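Side-chain contacts in Alpha/beta fold hydrolase (Pseudomonas aeruginosa, PDB 6I8W), which hydrolyses membrane phospholipids as a membrane-bound phospholipase A of the alpha/beta hydrolase fold and acts as a bacterial virulence factor: residues 265-268 / 269-272; 285-288 / 289-292; 241-244 / 245-248. All coordinates share one frame; numbering follows the deposited sequence.

Contact 1: residues 265-268 / 269-272; sequences SIEV and MRPL. With CO2 (carbon dioxide), chain G.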
loop_
_atom_site.group_PDB
_atom_site.type_symbol
_atom_site.label_atom_id
_atom_site.label_comp_id
_atom_site.label_asym_id
_atom_site.label_seq_id
_atom_site.Cartn_x
_atom_site.Cartn_y
_atom_site.Cartn_z
ATOM N N SER A 265 -0.862 15.646 -10.858
ATOM C CA SER A 265 -1.048 14.375 -11.565
ATOM C C SER A 265 -2.477 14.201 -12.093
ATOM O O SER A 265 -2.688 13.571 -13.124
ATOM C CB SER A 265 -0.718 13.186 -10.652
ATOM O OG SER A 265 0.656 13.134 -10.312
ATOM N N ILE A 266 -3.454 14.736 -11.364
ATOM C CA ILE A 266 -4.861 14.568 -11.735
ATOM C C ILE A 266 -5.169 15.240 -13.078
ATOM O O ILE A 266 -5.932 14.712 -13.886
ATOM C CB ILE A 266 -5.793 15.117 -10.634
ATOM C CG1 ILE A 266 -5.851 14.126 -9.467
ATOM C CG2 ILE A 266 -7.229 15.339 -11.157
ATOM C CD1 ILE A 266 -6.574 14.657 -8.266
ATOM N N GLU A 267 -4.549 16.389 -13.326
ATOM C CA GLU A 267 -4.759 17.106 -14.586
ATOM C C GLU A 267 -4.180 16.339 -15.776
ATOM O O GLU A 267 -4.665 16.464 -16.892
ATOM C CB GLU A 267 -4.165 18.518 -14.513
ATOM C CG GLU A 267 -4.532 19.294 -13.248
ATOM C CD GLU A 267 -6.038 19.508 -13.091
ATOM O OE1 GLU A 267 -6.767 19.506 -14.109
ATOM O OE2 GLU A 267 -6.496 19.684 -11.943
ATOM N N VAL A 268 -3.151 15.533 -15.539
ATOM C CA VAL A 268 -2.616 14.686 -16.600
ATOM C C VAL A 268 -3.606 13.559 -16.905
ATOM O O VAL A 268 -3.876 13.262 -18.060
ATOM C CB VAL A 268 -1.248 14.081 -16.221
ATOM C CG1 VAL A 268 -0.832 13.007 -17.220
ATOM C CG2 VAL A 268 -0.190 15.175 -16.119
ATOM N N MET A 269 -4.159 12.946 -15.862
ATOM C CA MET A 269 -4.940 11.725 -16.022
ATOM C C MET A 269 -6.385 11.941 -16.448
ATOM O O MET A 269 -6.968 11.118 -17.158
ATOM C CB MET A 269 -4.915 10.929 -14.715
ATOM C CG MET A 269 -3.534 10.386 -14.380
ATOM S SD MET A 269 -3.606 9.324 -12.924
ATOM C CE MET A 269 -3.872 10.530 -11.627
ATOM N N ARG A 270 -6.980 13.015 -15.950
ATOM C CA ARG A 270 -8.396 13.269 -16.182
ATOM C C ARG A 270 -8.791 13.250 -17.679
ATOM O O ARG A 270 -9.694 12.496 -18.045
ATOM C CB ARG A 270 -8.780 14.585 -15.511
ATOM C CG ARG A 270 -10.230 14.758 -15.255
ATOM C CD ARG A 270 -10.423 15.933 -14.324
ATOM N NE ARG A 270 -11.620 16.678 -14.669
ATOM C CZ ARG A 270 -11.776 17.976 -14.445
ATOM N NH1 ARG A 270 -10.802 18.680 -13.875
ATOM N NH2 ARG A 270 -12.903 18.567 -14.800
ATOM N N PRO A 271 -8.099 14.031 -18.550
ATOM C CA PRO A 271 -8.425 14.006 -19.988
ATOM C C PRO A 271 -8.212 12.651 -20.659
ATOM O O PRO A 271 -8.736 12.419 -21.748
ATOM C CB PRO A 271 -7.445 15.019 -20.605
ATOM C CG PRO A 271 -6.936 15.823 -19.487
ATOM C CD PRO A 271 -6.960 14.929 -18.284
ATOM N N LEU A 272 -7.395 11.799 -20.049
ATOM C CA LEU A 272 -6.999 10.540 -20.677
ATOM C C LEU A 272 -7.921 9.385 -20.296
ATOM O O LEU A 272 -7.834 8.310 -20.884
ATOM C CB LEU A 272 -5.542 10.196 -20.316
ATOM C CG LEU A 272 -4.465 11.226 -20.677
ATOM C CD1 LEU A 272 -3.116 10.809 -20.114
ATOM C CD2 LEU A 272 -4.365 11.427 -22.191
HETATM C C CO2 G . -10.649 9.503 -23.455
HETATM O O1 CO2 G . -11.709 9.859 -23.280
HETATM O O2 CO2 G . -9.587 9.149 -23.631
#
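Two main-chain bonds tie residues 265-268 to 269-272 as the helix of 265-269 runs out: Arg270 N to Ile266 O, 2.9 Å and fairly straight, and the longer Met269 N to Ser265 O at 3.2 Å. Pro271 has no N-H to give to Glu267 O; its ring carbon CD sits against that oxygen instead, 3.1 Å away.

Several side-chain carbons pack against carbonyl oxygens. Leu272, with CG anti to its own carbonyl carbon (chi1 -58°), turns back along the chain and sets CD1 3.3 Å from Val268 O; the apolar pair is Val268 CG1 with the same methyl, a looser 4.3 Å. Met269 bends at its last torsion, which swings CE back to within 3.6 Å of Ser265 O. The helix lies in the crossover between the parallel neighbouring strands 250-255 and 276-281: Met269 packs on Leu252 and Trp254, Ile266 on Trp254 and Ile280, and Ser265 OG is bonded to Asp262 O.

On the exposed side, Glu267 and Arg270 run side by side in the same direction. OE1 of Glu267 stops 4.1 Å from NH1 of Arg270, beyond a salt bridge; the two planes are 70° apart. Carbon dioxide O2 lies 3.4 Å from Leu272 O.

Attraction between these charges is thus probably diffuse, and the two backbone bonds and the packing on the sheet probably count for more.

Contact 2: residues 285-288 / 289-292; sequences GHVP and MVER. With MYR (myristic acid), chain C.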
loop_
_atom_site.group_PDB
_atom_site.type_symbol
_atom_site.label_atom_id
_atom_site.label_comp_id
_atom_site.label_asym_id
_atom_site.label_seq_id
_atom_site.Cartn_x
_atom_site.Cartn_y
_atom_site.Cartn_z
ATOM N N GLY A 285 -2.038 14.364 3.211
ATOM C CA GLY A 285 -0.798 13.979 2.547
ATOM C C GLY A 285 -0.970 12.843 1.560
ATOM O O GLY A 285 -2.045 12.636 0.985
ATOM N N HIS A 286 0.112 12.089 1.399
ATOM C CA HIS A 286 0.250 11.036 0.403
ATOM C C HIS A 286 -0.575 9.769 0.647
ATOM O O HIS A 286 -0.806 8.985 -0.278
ATOM C CB HIS A 286 1.737 10.658 0.330
ATOM C CG HIS A 286 2.063 9.609 -0.684
ATOM N ND1 HIS A 286 1.712 9.721 -2.012
ATOM C CD2 HIS A 286 2.767 8.455 -0.577
ATOM C CE1 HIS A 286 2.147 8.660 -2.672
ATOM N NE2 HIS A 286 2.784 7.875 -1.821
ATOM N N VAL A 287 -0.993 9.534 1.886
ATOM C CA VAL A 287 -1.725 8.294 2.167
ATOM C C VAL A 287 -3.052 8.593 2.881
ATOM O O VAL A 287 -3.226 8.285 4.061
ATOM C CB VAL A 287 -0.849 7.289 2.983
ATOM C CG1 VAL A 287 0.283 6.696 2.089
ATOM C CG2 VAL A 287 -0.227 7.958 4.200
ATOM N N PRO A 288 -4.006 9.207 2.152
ATOM C CA PRO A 288 -5.297 9.605 2.737
ATOM C C PRO A 288 -6.000 8.447 3.459
ATOM O O PRO A 288 -6.611 8.662 4.522
ATOM C CB PRO A 288 -6.131 10.063 1.518
ATOM C CG PRO A 288 -5.183 10.277 0.419
ATOM C CD PRO A 288 -3.929 9.482 0.704
ATOM N N MET A 289 -5.895 7.239 2.911
ATOM C CA MET A 289 -6.576 6.082 3.503
ATOM C C MET A 289 -5.975 5.710 4.860
ATOM O O MET A 289 -6.603 4.994 5.632
ATOM C CB MET A 289 -6.536 4.873 2.565
ATOM C CG MET A 289 -5.220 4.116 2.583
ATOM S SD MET A 289 -3.937 4.982 1.605
ATOM C CE MET A 289 -2.624 3.757 1.675
ATOM N N VAL A 290 -4.767 6.199 5.154
ATOM C CA VAL A 290 -4.186 6.010 6.487
ATOM C C VAL A 290 -4.372 7.257 7.358
ATOM O O VAL A 290 -4.706 7.146 8.532
ATOM C CB VAL A 290 -2.684 5.663 6.409
ATOM C CG1 VAL A 290 -2.091 5.480 7.816
ATOM C CG2 VAL A 290 -2.467 4.414 5.554
ATOM N N GLU A 291 -4.145 8.441 6.781
ATOM C CA GLU A 291 -4.222 9.688 7.536
ATOM C C GLU A 291 -5.652 10.003 8.008
ATOM O O GLU A 291 -5.880 10.383 9.158
ATOM C CB GLU A 291 -3.683 10.862 6.701
ATOM C CG GLU A 291 -3.661 12.183 7.499
ATOM C CD GLU A 291 -2.814 13.297 6.879
ATOM O OE1 GLU A 291 -2.995 14.459 7.295
ATOM O OE2 GLU A 291 -1.943 13.025 6.015
ATOM N N ARG A 292 -6.604 9.850 7.096
ATOM C CA ARG A 292 -8.012 10.118 7.376
ATOM C C ARG A 292 -8.842 8.979 6.775
ATOM O O ARG A 292 -9.492 9.144 5.733
ATOM C CB ARG A 292 -8.426 11.479 6.807
ATOM C CG ARG A 292 -7.564 12.648 7.313
ATOM C CD ARG A 292 -8.366 13.906 7.617
ATOM N NE ARG A 292 -8.977 14.524 6.436
ATOM C CZ ARG A 292 -8.429 15.497 5.712
ATOM N NH1 ARG A 292 -7.238 15.989 6.036
ATOM N NH2 ARG A 292 -9.086 15.996 4.671
HETATM C C1 MYR C . 3.984 4.733 0.889
HETATM O O1 MYR C . 2.928 4.306 0.368
HETATM O O2 MYR C . 4.932 5.185 0.207
HETATM C C2 MYR C . 4.086 4.787 2.402
HETATM C C3 MYR C . 2.817 4.214 3.033
HETATM C C4 MYR C . 2.725 4.553 4.518
HETATM C C5 MYR C . 3.792 3.840 5.334
HETATM C C6 MYR C . 3.507 4.016 6.819
HETATM C C7 MYR C . 3.232 2.683 7.508
HETATM C C8 MYR C . 2.084 2.811 8.505
HETATM C C9 MYR C . 2.341 2.023 9.789
HETATM C C10 MYR C . 1.443 0.795 9.862
HETATM C C11 MYR C . 1.438 0.172 11.254
HETATM C C12 MYR C . 0.871 -1.243 11.202
HETATM C C13 MYR C . 0.188 -1.602 12.511
HETATM C C14 MYR C . -1.092 -2.361 12.241
HETATM O O HOH W 1 -1.202 11.072 4.205
#
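Val287 O accepts two main-chain bonds, and they reach it differently. Glu291 N comes in the carbonyl plane and almost straight, 2.9 Å away with an N-H...O angle of 169°; Val290 N, at 2.8 Å, stands well above that plane. One residue on, Arg292 N binds Pro288 O at 2.8 Å. Val287 is thus the N-cap residue of helix 288-291, its carbonyl taking the first bonds, and Pro288 follows in the first turn, where its lack of an N-H costs no bond.

The carboxylate of Glu291 reaches back to the start of the loop. With CG anti to the backbone nitrogen (chi1 -176°) and the chain extended beyond it, OE2 takes the N-H of Gly285 at 3.1 Å from above the carboxylate plane. Water 1 gives a hydrogen to OE2 and accepts one from Val287 N, 2.8 Å to each. Outside the turn, Val201 N also binds OE2 and Gln202 N binds OE1, so this buried carboxylate is surrounded by donors, which would probably favour its charged form.

Val287 CG2 lies alongside Val290, 4.0 Å from its CB. Met289 folds back at chi2, bringing SD to 4.1 Å from Val287 CB, while Val287 CG1 touches C3 of the bound myristic acid.

His286 points away from the helix, ND1 bonded to OD2 of Asp258 and NE2 to OG of Ser137; O2 of the myristic acid lies at the ring edge, in its plane. Ser137 lies in a GxSxG sequence that fits a nucleophile elbow, and the grouping is consistent with the Ser-His-Asp triad of alpha/beta hydrolases, in which the histidine is carried on a loop after the last strand.

Contact 3: residues 241-244 / 245-248; sequences PELP and KIEA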
loop_
_atom_site.group_PDB
_atom_site.type_symbol
_atom_site.label_atom_id
_atom_site.label_comp_id
_atom_site.label_asym_id
_atom_site.label_seq_id
_atom_site.Cartn_x
_atom_site.Cartn_y
_atom_site.Cartn_z
ATOM N N PRO A 241 0.163 6.549 -21.929
ATOM C CA PRO A 241 -0.384 5.808 -23.077
ATOM C C PRO A 241 -1.379 4.692 -22.706
ATOM O O PRO A 241 -2.010 4.138 -23.601
ATOM C CB PRO A 241 0.865 5.195 -23.731
ATOM C CG PRO A 241 2.040 5.908 -23.122
ATOM C CD PRO A 241 1.595 6.248 -21.738
ATOM N N GLU A 242 -1.486 4.336 -21.429
ATOM C CA GLU A 242 -2.305 3.188 -21.029
ATOM C C GLU A 242 -3.697 3.570 -20.527
ATOM O O GLU A 242 -4.661 2.830 -20.732
ATOM C CB GLU A 242 -1.580 2.364 -19.945
ATOM C CG GLU A 242 -0.112 2.002 -20.271
ATOM C CD GLU A 242 0.054 1.304 -21.616
ATOM O OE1 GLU A 242 -0.840 0.516 -21.994
ATOM O OE2 GLU A 242 1.096 1.524 -22.286
ATOM N N LEU A 243 -3.798 4.717 -19.860
ATOM C CA LEU A 243 -5.070 5.163 -19.286
ATOM C C LEU A 243 -6.251 5.168 -20.273
ATOM O O LEU A 243 -7.349 4.779 -19.887
ATOM C CB LEU A 243 -4.907 6.554 -18.674
ATOM C CG LEU A 243 -3.928 6.619 -17.508
ATOM C CD1 LEU A 243 -3.711 8.043 -17.061
ATOM C CD2 LEU A 243 -4.461 5.782 -16.364
ATOM N N PRO A 244 -6.040 5.590 -21.544
ATOM C CA PRO A 244 -7.197 5.549 -22.452
ATOM C C PRO A 244 -7.740 4.139 -22.726
ATOM O O PRO A 244 -8.855 4.023 -23.221
ATOM C CB PRO A 244 -6.655 6.176 -23.746
ATOM C CG PRO A 244 -5.534 7.046 -23.305
ATOM C CD PRO A 244 -4.895 6.282 -22.166
ATOM N N LYS A 245 -6.979 3.097 -22.403
ATOM C CA LYS A 245 -7.438 1.720 -22.603
ATOM C C LYS A 245 -8.371 1.254 -21.483
ATOM O O LYS A 245 -9.046 0.235 -21.603
ATOM C CB LYS A 245 -6.249 0.766 -22.692
ATOM C CG LYS A 245 -5.314 1.041 -23.858
ATOM C CD LYS A 245 -4.062 0.179 -23.759
ATOM C CE LYS A 245 -3.054 0.538 -24.841
ATOM N NZ LYS A 245 -1.757 -0.159 -24.618
ATOM N N ILE A 246 -8.395 1.995 -20.384
ATOM C CA ILE A 246 -9.211 1.603 -19.243
ATOM C C ILE A 246 -10.696 1.840 -19.532
ATOM O O ILE A 246 -11.096 2.938 -19.929
ATOM C CB ILE A 246 -8.768 2.355 -17.981
ATOM C CG1 ILE A 246 -7.326 1.969 -17.640
ATOM C CG2 ILE A 246 -9.717 2.081 -16.797
ATOM C CD1 ILE A 246 -6.777 2.670 -16.431
ATOM N N GLU A 247 -11.504 0.798 -19.344
ATOM C CA GLU A 247 -12.949 0.884 -19.571
ATOM C C GLU A 247 -13.712 1.174 -18.270
ATOM O O GLU A 247 -14.812 1.732 -18.281
ATOM C CB GLU A 247 -13.463 -0.415 -20.198
ATOM N N ALA A 248 -13.106 0.819 -17.144
ATOM C CA ALA A 248 -13.771 0.926 -15.853
ATOM C C ALA A 248 -13.921 2.375 -15.400
ATOM O O ALA A 248 -13.083 3.208 -15.728
ATOM C CB ALA A 248 -12.989 0.115 -14.807
HETATM O O HOH W 2 -9.980 5.323 -19.638
#
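Residues 243-245 make a short 3-10 turn: Lys245 N bonds to Glu242 O (2.9 Å) and Ile246 N to Leu243 O (3.0 Å). Lys245, extended from CG to its amine, lies back along Glu242, both side chains pointing the same way. Glu242 bends at chi2 (-54°) and turns its carboxylate to meet the amine, giving a salt bridge of 2.9 Å between OE1 and NZ; the nitrogen approaches on the syn side, somewhat out of the carboxylate plane. The aliphatic part of the lysine passes over Glu242 O, with CB 3.3 Å from it.

In the alpha/beta hydrolase fold this turn belongs to the connection from helix 208-234 into strand 250-255 of the central sheet. Its inner side is apolar. Leu243 and Ile246 run alongside each other, with CD2 of the leucine 3.9 Å from CD1 of the isoleucine, and Ile246 reaches on to Leu157 of strand 154-160 and Ala148 of helix 138-149. Water 2 bridges two main-chain oxygens, donating to Leu243 O at 2.7 Å and to Ile246 O at 2.6 Å.

How the contacts relate
Contact 2 is the buried one, about 11 Å from the centre of the chain, whereas contacts 1 and 3 each lie about 22 Å out and are only partly buried. Those two are neighbours, their centres about 12 Å apart: Met269 CG meets Leu243 CD1 at 3.6 Å, and Leu272 packs on Leu243 and Pro244. Both border strand 250-255, contact 3 in the loop leading to it and contact 1 through side chains packed on it. Contact 2 touches neither. The chemistry differs with place: near the surface an acid and a base lie alongside, bridged at 241-248 but not at 265-272, while the inner carboxylate is met by backbone N-H groups and water.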